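Local coordinates for uncharacterized protein (Staphylococcus aureus subsp. aureus Mu50, PDB 4EBG) that is of unknown function but is a probably secreted member of the DUF4467 family with a cystatin-like fold, at residues 3-6 with 7-10; 9-12 with 13-17; 81-84 with 85-89. One frame throughout, in Å; residues are numbered along the deposited sequence. Where two conformers were deposited one is given.

In the fold
Interactions 1 and 2 are consecutive pieces of helix 3-23, the long helix that packs on the antiparallel sheet of this cystatin-like fold; they share Val9 and Tyr10, and their centres lie 10 Å apart. Interaction 3 belongs to the short helix 80-86 and the turn that leaves it towards edge strand 91-94. Its centre is about 19 Å from that of interaction 1 and 22 Å from that of interaction 2, with about 10 Å between nearest atoms in both cases, so neither touches it directly. Interactions 2 and 3 lie on opposite sides of the chain's centre. In the two-chain assembly, interaction 2 meets the second subunit, through Gln13, Met16 and Asn17.

Interaction 1: residues 3-6 with 7-10; sequences QKDI and DKVY
Gln3 and Asp7 join their side chains one turn apart in helix 3-23, the helix that lies against the antiparallel sheet of the cystatin-like fold. Among the polar contacts, Gln3 NE2 gives a hydrogen bond to Asp7 OD1 at 2.7 Å. The acceptor lies in the plane of the Gln3 amide, whereas the donor comes from above the Asp7 carboxylate, whose plane is turned 57° from that of the amide. A bend at chi2 (64°) brings the Gln3 amide round to Asp7, and its NE2 also bonds Gln33 OE1.

The charged pair is Asp5 and Lys8, which run side by side and point the same way. Lys8 NZ meets Asp5 OD1 at 3.0 Å, nearly in line with the C-O bond, in a salt bridge. The same ammonium is hydrogen-bonded to Gly70 O, so Lys8 links the helix to the turn between strands 60-68 and 71-74.

Four i to i+4 backbone bonds join the two segments; Asp7 N to Gln3 O, at 2.8 Å, is the shortest of them. The apolar contact is on the buried side, where Val9 and Tyr10 also pack on Ile49 of strand 46-52 and Tyr10 OH reaches on to Thr38 OG1. Ile6 and Tyr10 lie alongside each other. Ile6 CG2 lies 3.8 Å from both Tyr10 CD2 and Tyr10 CE2, while Ile6 O sits at the ring edge, near its plane and 3.4 Å from Tyr10 CD2.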
loop_
_atom_site.group_PDB
_atom_site.type_symbol
_atom_site.label_atom_id
_atom_site.label_comp_id
_atom_site.label_asym_id
_atom_site.label_seq_id
_atom_site.Cartn_x
_atom_site.Cartn_y
_atom_site.Cartn_z
ATOM N N GLN B 3 -20.646 -9.347 12.977
ATOM C CA GLN B 3 -20.670 -8.535 11.761
ATOM C C GLN B 3 -20.116 -7.115 11.935
ATOM O O GLN B 3 -19.445 -6.597 11.069
ATOM C CB GLN B 3 -22.027 -8.570 11.087
ATOM C CG GLN B 3 -22.045 -7.836 9.721
ATOM C CD GLN B 3 -21.158 -8.498 8.704
ATOM O OE1 GLN B 3 -21.153 -9.731 8.562
ATOM N NE2 GLN B 3 -20.346 -7.705 8.022
ATOM N N LYS B 4 -20.350 -6.492 13.074
ATOM C CA LYS B 4 -19.814 -5.142 13.343
ATOM C C LYS B 4 -18.284 -5.161 13.225
ATOM O O LYS B 4 -17.669 -4.270 12.638
ATOM C CB LYS B 4 -20.244 -4.642 14.735
ATOM C CG LYS B 4 -19.557 -3.335 15.200
ATOM C CD LYS B 4 -20.194 -2.745 16.446
ATOM C CE LYS B 4 -19.188 -1.919 17.239
ATOM N NZ LYS B 4 -19.828 -1.039 18.275
ATOM N N ASP B 5 -17.665 -6.185 13.792
ATOM C CA ASP B 5 -16.226 -6.300 13.745
ATOM C C ASP B 5 -15.706 -6.730 12.396
ATOM O O ASP B 5 -14.662 -6.270 11.965
ATOM C CB ASP B 5 -15.705 -7.152 14.892
ATOM C CG ASP B 5 -15.766 -6.398 16.250
ATOM O OD1 ASP B 5 -16.009 -5.155 16.295
ATOM O OD2 ASP B 5 -15.587 -7.056 17.273
ATOM N N ILE B 6 -16.425 -7.597 11.711
ATOM C CA ILE B 6 -16.060 -7.917 10.337
ATOM C C ILE B 6 -16.106 -6.638 9.472
ATOM O O ILE B 6 -15.222 -6.443 8.630
ATOM C CB ILE B 6 -16.973 -9.020 9.771
ATOM C CG1 ILE B 6 -16.762 -10.349 10.540
ATOM C CG2 ILE B 6 -16.769 -9.218 8.314
ATOM C CD1 ILE B 6 -17.908 -11.356 10.301
ATOM N N ASP B 7 -17.117 -5.797 9.681
ATOM C CA ASP B 7 -17.201 -4.565 8.944
ATOM C C ASP B 7 -15.956 -3.678 9.178
ATOM O O ASP B 7 -15.468 -3.039 8.269
ATOM C CB ASP B 7 -18.458 -3.788 9.400
ATOM C CG ASP B 7 -19.772 -4.338 8.822
ATOM O OD1 ASP B 7 -19.734 -5.104 7.852
ATOM O OD2 ASP B 7 -20.858 -3.964 9.336
ATOM N N LYS B 8 -15.478 -3.622 10.419
ATOM C CA LYS B 8 -14.272 -2.896 10.750
ATOM C C LYS B 8 -13.079 -3.428 9.971
ATOM O O LYS B 8 -12.239 -2.649 9.545
ATOM C CB LYS B 8 -13.978 -2.926 12.253
ATOM C CG LYS B 8 -15.027 -2.212 13.119
ATOM C CD LYS B 8 -14.707 -2.327 14.580
ATOM C CE LYS B 8 -15.799 -1.745 15.487
ATOM N NZ LYS B 8 -15.667 -2.238 16.901
ATOM N N VAL B 9 -12.976 -4.745 9.899
ATOM C CA VAL B 9 -11.885 -5.395 9.159
ATOM C C VAL B 9 -11.915 -4.998 7.689
ATOM O O VAL B 9 -10.886 -4.574 7.132
ATOM C CB VAL B 9 -11.901 -6.943 9.367
ATOM C CG1 VAL B 9 -10.947 -7.609 8.401
ATOM C CG2 VAL B 9 -11.515 -7.279 10.823
ATOM N N TYR B 10 -13.072 -5.119 7.033
ATOM C CA TYR B 10 -13.137 -4.790 5.620
ATOM C C TYR B 10 -12.927 -3.281 5.411
ATOM O O TYR B 10 -12.296 -2.915 4.413
ATOM C CB TYR B 10 -14.442 -5.294 4.966
ATOM C CG TYR B 10 -14.342 -6.773 4.623
ATOM C CD1 TYR B 10 -13.788 -7.183 3.458
ATOM C CD2 TYR B 10 -14.723 -7.751 5.528
ATOM C CE1 TYR B 10 -13.622 -8.525 3.172
ATOM C CE2 TYR B 10 -14.560 -9.093 5.252
ATOM C CZ TYR B 10 -14.003 -9.477 4.089
ATOM O OH TYR B 10 -13.788 -10.786 3.787
#

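Interaction 2: residues 9-12 with 13-17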
loop_
_atom_site.group_PDB
_atom_site.type_symbol
_atom_site.label_atom_id
_atom_site.label_comp_id
_atom_site.label_asym_id
_atom_site.label_seq_id
_atom_site.Cartn_x
_atom_site.Cartn_y
_atom_site.Cartn_z
ATOM N N VAL B 9 -12.976 -4.745 9.899
ATOM C CA VAL B 9 -11.885 -5.395 9.159
ATOM C C VAL B 9 -11.915 -4.998 7.689
ATOM O O VAL B 9 -10.886 -4.574 7.132
ATOM C CB VAL B 9 -11.901 -6.943 9.367
ATOM C CG1 VAL B 9 -10.947 -7.609 8.401
ATOM C CG2 VAL B 9 -11.515 -7.279 10.823
ATOM N N TYR B 10 -13.072 -5.119 7.033
ATOM C CA TYR B 10 -13.137 -4.790 5.620
ATOM C C TYR B 10 -12.927 -3.281 5.411
ATOM O O TYR B 10 -12.296 -2.915 4.413
ATOM C CB TYR B 10 -14.442 -5.294 4.966
ATOM C CG TYR B 10 -14.342 -6.773 4.623
ATOM C CD1 TYR B 10 -13.788 -7.183 3.458
ATOM C CD2 TYR B 10 -14.723 -7.751 5.528
ATOM C CE1 TYR B 10 -13.622 -8.525 3.172
ATOM C CE2 TYR B 10 -14.560 -9.093 5.252
ATOM C CZ TYR B 10 -14.003 -9.477 4.089
ATOM O OH TYR B 10 -13.788 -10.786 3.787
ATOM N N LYS B 11 -13.378 -2.454 6.336
ATOM C CA LYS B 11 -13.117 -1.017 6.177
ATOM C C LYS B 11 -11.623 -0.756 6.205
ATOM O O LYS B 11 -11.077 0.009 5.396
ATOM C CB LYS B 11 -13.836 -0.256 7.272
ATOM C CG LYS B 11 -13.527 1.238 7.234
ATOM C CD LYS B 11 -14.431 2.032 8.208
ATOM C CE LYS B 11 -14.043 3.486 8.291
ATOM N NZ LYS B 11 -12.835 3.707 9.116
ATOM N N GLU B 12 -10.926 -1.366 7.170
ATOM C CA GLU B 12 -9.507 -1.155 7.324
ATOM C C GLU B 12 -8.775 -1.704 6.084
ATOM O O GLU B 12 -7.858 -1.069 5.596
ATOM C CB GLU B 12 -9.009 -1.812 8.612
ATOM C CG GLU B 12 -7.562 -1.601 8.870
ATOM C CD GLU B 12 -7.181 -0.177 9.181
ATOM O OE1 GLU B 12 -8.063 0.644 9.515
ATOM O OE2 GLU B 12 -5.956 0.096 9.118
ATOM N N GLN B 13 -9.157 -2.887 5.612
ATOM C CA GLN B 13 -8.518 -3.444 4.465
ATOM C C GLN B 13 -8.658 -2.506 3.280
ATOM O O GLN B 13 -7.701 -2.277 2.513
ATOM C CB GLN B 13 -9.114 -4.806 4.096
ATOM C CG GLN B 13 -8.347 -5.497 2.930
ATOM C CD GLN B 13 -7.018 -6.022 3.318
ATOM O OE1 GLN B 13 -6.939 -6.742 4.287
ATOM N NE2 GLN B 13 -5.968 -5.727 2.557
ATOM N N ASN B 14 -9.856 -1.988 3.057
ATOM C CA ASN B 14 -10.054 -1.081 1.928
ATOM C C ASN B 14 -9.254 0.226 2.086
ATOM O O ASN B 14 -8.742 0.741 1.098
ATOM C CB ASN B 14 -11.543 -0.824 1.721
ATOM C CG ASN B 14 -12.192 -1.912 0.917
ATOM O OD1 ASN B 14 -11.758 -2.182 -0.178
ATOM N ND2 ASN B 14 -13.227 -2.557 1.446
ATOM N N GLN B 15 -9.183 0.760 3.300
ATOM C CA GLN B 15 -8.422 1.973 3.555
ATOM C C GLN B 15 -6.973 1.737 3.216
ATOM O O GLN B 15 -6.325 2.561 2.550
ATOM C CB GLN B 15 -8.582 2.422 5.008
ATOM C CG GLN B 15 -9.928 3.083 5.306
ATOM C CD GLN B 15 -10.106 3.414 6.766
ATOM O OE1 GLN B 15 -9.657 2.678 7.636
ATOM N NE2 GLN B 15 -10.778 4.513 7.042
HETATM N N MSE B 16 -6.400 0.639 3.702
HETATM C CA MSE B 16 -5.003 0.345 3.382
HETATM C C MSE B 16 -4.782 0.080 1.907
HETATM O O MSE B 16 -3.827 0.527 1.332
HETATM C CB MSE B 16 -4.522 -0.849 4.209
HETATM C CG MSE B 16 -4.428 -0.529 5.709
HETATM SE SE MSE B 16 -3.577 -1.922 6.707
HETATM C CE MSE B 16 -4.885 -3.199 6.351
ATOM N N ASN B 17 -5.725 -0.634 1.276
ATOM C CA ASN B 17 -5.550 -0.930 -0.154
ATOM C C ASN B 17 -5.618 0.357 -0.967
ATOM O O ASN B 17 -4.930 0.457 -1.966
ATOM C CB ASN B 17 -6.608 -1.907 -0.690
ATOM C CG ASN B 17 -6.372 -3.340 -0.289
ATOM O OD1 ASN B 17 -5.593 -3.662 0.613
ATOM N ND2 ASN B 17 -7.064 -4.237 -0.998
#
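Val9 O accepts a hydrogen bond from Gln13 N at 2.9 Å, the first of four successive i to i+4 backbone bonds in this part of helix 3-23. The Gln13 side chain then runs onward, and its NE2 donates to Asn17 OD1 at 2.9 Å.

At Tyr10 the carbonyl oxygen has two donors from Asn14. The backbone bond, Asn14 N to Tyr10 O, is 2.9 Å long. The side-chain bond from Asn14 ND2 to the same Tyr10 O is weak, 3.1 Å long and bent to 121°. Asn14 CG stands beside its own backbone N (chi1 -83°), which turns the amide back towards that carbonyl.

Lys11 is extended as far as CE, and its chain runs obliquely past that of Gln15. Glu12 next bends at chi2 (68°) towards Met16, a selenomethionine here with two conformers; in one of them Glu12 OE2 comes to 3.8 Å from Met16 CG. Met16 in turn packs on Ile19 of the second subunit.

The chemistry divides the helix by side: Lys11 and Glu12 carry charge on the outer side, whereas the buried amides of Gln13 and Asn17 share one bond. Tyr65 OH takes up Gln13 OE1, Lys28 O takes up Asn17 ND2 and Ile31 N pairs with Asn14 OD1, so that specific hydrogen bonds tie the helix to the sheet and the 28-31 loop.

Interaction 3: residues 81-84 with 85-89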
loop_
_atom_site.group_PDB
_atom_site.type_symbol
_atom_site.label_atom_id
_atom_site.label_comp_id
_atom_site.label_asym_id
_atom_site.label_seq_id
_atom_site.Cartn_x
_atom_site.Cartn_y
_atom_site.Cartn_z
ATOM N N ILE B 81 -2.819 -18.634 6.953
ATOM C CA ILE B 81 -3.084 -19.981 6.434
ATOM C C ILE B 81 -2.932 -20.970 7.580
ATOM O O ILE B 81 -3.766 -21.870 7.791
ATOM C CB ILE B 81 -2.107 -20.312 5.287
ATOM C CG1 ILE B 81 -2.275 -19.312 4.141
ATOM C CG2 ILE B 81 -2.323 -21.713 4.809
ATOM C CD1 ILE B 81 -3.685 -18.960 3.808
ATOM N N LYS B 82 -1.819 -20.858 8.305
ATOM C CA LYS B 82 -1.588 -21.707 9.421
ATOM C C LYS B 82 -2.680 -21.499 10.475
ATOM O O LYS B 82 -3.147 -22.445 11.117
ATOM C CB LYS B 82 -0.220 -21.431 10.022
ATOM C CG LYS B 82 0.093 -22.262 11.226
ATOM C CD LYS B 82 1.442 -21.927 11.847
ATOM C CE LYS B 82 1.726 -22.811 13.072
ATOM N NZ LYS B 82 1.436 -24.292 12.869
ATOM N N TYR B 83 -3.078 -20.251 10.678
ATOM C CA TYR B 83 -4.044 -19.967 11.718
ATOM C C TYR B 83 -5.336 -20.709 11.417
ATOM O O TYR B 83 -5.991 -21.270 12.306
ATOM C CB TYR B 83 -4.290 -18.451 11.855
ATOM C CG TYR B 83 -4.867 -18.101 13.184
ATOM C CD1 TYR B 83 -6.238 -18.189 13.435
ATOM C CD2 TYR B 83 -4.035 -17.732 14.217
ATOM C CE1 TYR B 83 -6.759 -17.921 14.687
ATOM C CE2 TYR B 83 -4.574 -17.424 15.493
ATOM C CZ TYR B 83 -5.925 -17.552 15.732
ATOM O OH TYR B 83 -6.480 -17.314 16.953
HETATM N N MSE B 84 -5.781 -20.645 10.166
HETATM C CA MSE B 84 -7.057 -21.310 9.807
HETATM C C MSE B 84 -6.975 -22.819 9.954
HETATM O O MSE B 84 -7.915 -23.479 10.319
HETATM C CB MSE B 84 -7.459 -20.949 8.386
HETATM C CG MSE B 84 -7.783 -19.481 8.173
HETATM SE SE MSE B 84 -8.378 -19.081 6.376
HETATM C CE MSE B 84 -6.771 -19.268 5.527
ATOM N N LYS B 85 -5.823 -23.359 9.641
ATOM C CA LYS B 85 -5.566 -24.804 9.758
ATOM C C LYS B 85 -5.686 -25.299 11.181
ATOM O O LYS B 85 -6.154 -26.388 11.471
ATOM C CB LYS B 85 -4.152 -25.107 9.167
ATOM C CG LYS B 85 -3.736 -26.541 9.372
ATOM C CD LYS B 85 -2.429 -26.830 8.670
ATOM C CE LYS B 85 -1.252 -26.074 9.181
ATOM N NZ LYS B 85 -0.812 -26.497 10.535
ATOM N N ASP B 86 -5.171 -24.461 12.059
ATOM C CA ASP B 86 -4.894 -24.844 13.440
ATOM C C ASP B 86 -6.009 -24.552 14.405
ATOM O O ASP B 86 -5.928 -24.993 15.551
ATOM C CB ASP B 86 -3.621 -24.165 13.936
ATOM C CG ASP B 86 -2.374 -24.727 13.345
ATOM O OD1 ASP B 86 -2.446 -25.690 12.547
ATOM O OD2 ASP B 86 -1.287 -24.176 13.666
ATOM N N HIS B 87 -7.051 -23.806 13.989
ATOM C CA HIS B 87 -8.114 -23.373 14.919
ATOM C C HIS B 87 -9.497 -23.658 14.343
ATOM O O HIS B 87 -9.660 -23.627 13.121
ATOM C CB HIS B 87 -7.998 -21.869 15.199
ATOM C CG HIS B 87 -6.700 -21.439 15.819
ATOM N ND1 HIS B 87 -5.593 -21.150 15.064
ATOM C CD2 HIS B 87 -6.326 -21.292 17.104
ATOM C CE1 HIS B 87 -4.594 -20.834 15.858
ATOM N NE2 HIS B 87 -5.020 -20.897 17.093
ATOM N N LYS B 88 -10.467 -23.810 15.231
ATOM C CA LYS B 88 -11.842 -24.014 14.881
ATOM C C LYS B 88 -12.543 -22.653 14.838
ATOM O O LYS B 88 -12.554 -21.911 15.791
ATOM C CB LYS B 88 -12.555 -24.930 15.890
ATOM C CG LYS B 88 -14.010 -25.234 15.517
ATOM C CD LYS B 88 -14.624 -26.319 16.404
ATOM C CE LYS B 88 -15.187 -25.729 17.675
ATOM N NZ LYS B 88 -15.437 -26.725 18.747
ATOM N N ALA B 89 -13.145 -22.319 13.700
ATOM C CA ALA B 89 -13.809 -21.051 13.502
ATOM C C ALA B 89 -15.123 -21.015 14.250
ATOM O O ALA B 89 -15.837 -22.008 14.369
ATOM C CB ALA B 89 -14.016 -20.762 12.039
HETATM O O HOH W 1 1.949 -25.292 10.126
#
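Tyr83 and His87, in helix 80-86 and the chain that follows it, stack face to face, their centroids 3.7 Å apart and their planes 16° from parallel. His87 ND1 lies over the centre of the tyrosine ring, and Tyr83 CZ over the centre of the imidazole. With chi1 at -159°, the Tyr83 ring swings to the side of its own carbonyl, towards His87; Tyr41 meets that ring edge to face.

A hydrogen bond fixes the imidazole's rotation. His87 ND1 donates to Tyr83 O at 2.8 Å with an angle of 164°, in the plane of both the ring and the carbonyl, on a carbonyl lone pair. The backbone contributes Asp86 N to Lys82 O, 3.0 Å.

Charges gather on the exposed side, where Lys82, Lys85 and Asp86 form a salt-bridge network. Lys82 NZ makes a salt bridge to Asp86 OD2 at 2.8 Å on its syn lone pair, and Lys85 NZ makes another to Asp86 OD1 at 2.7 Å. The two ammonium groups are bridged by a water that accepts from both.

One carboxylate takes both lysines, an oxygen to each, which probably holds the two ammonium groups and the water between them together, while the ND1 bond implies a proton on that nitrogen and ties the His87 side chain back to the carbonyl of Tyr83.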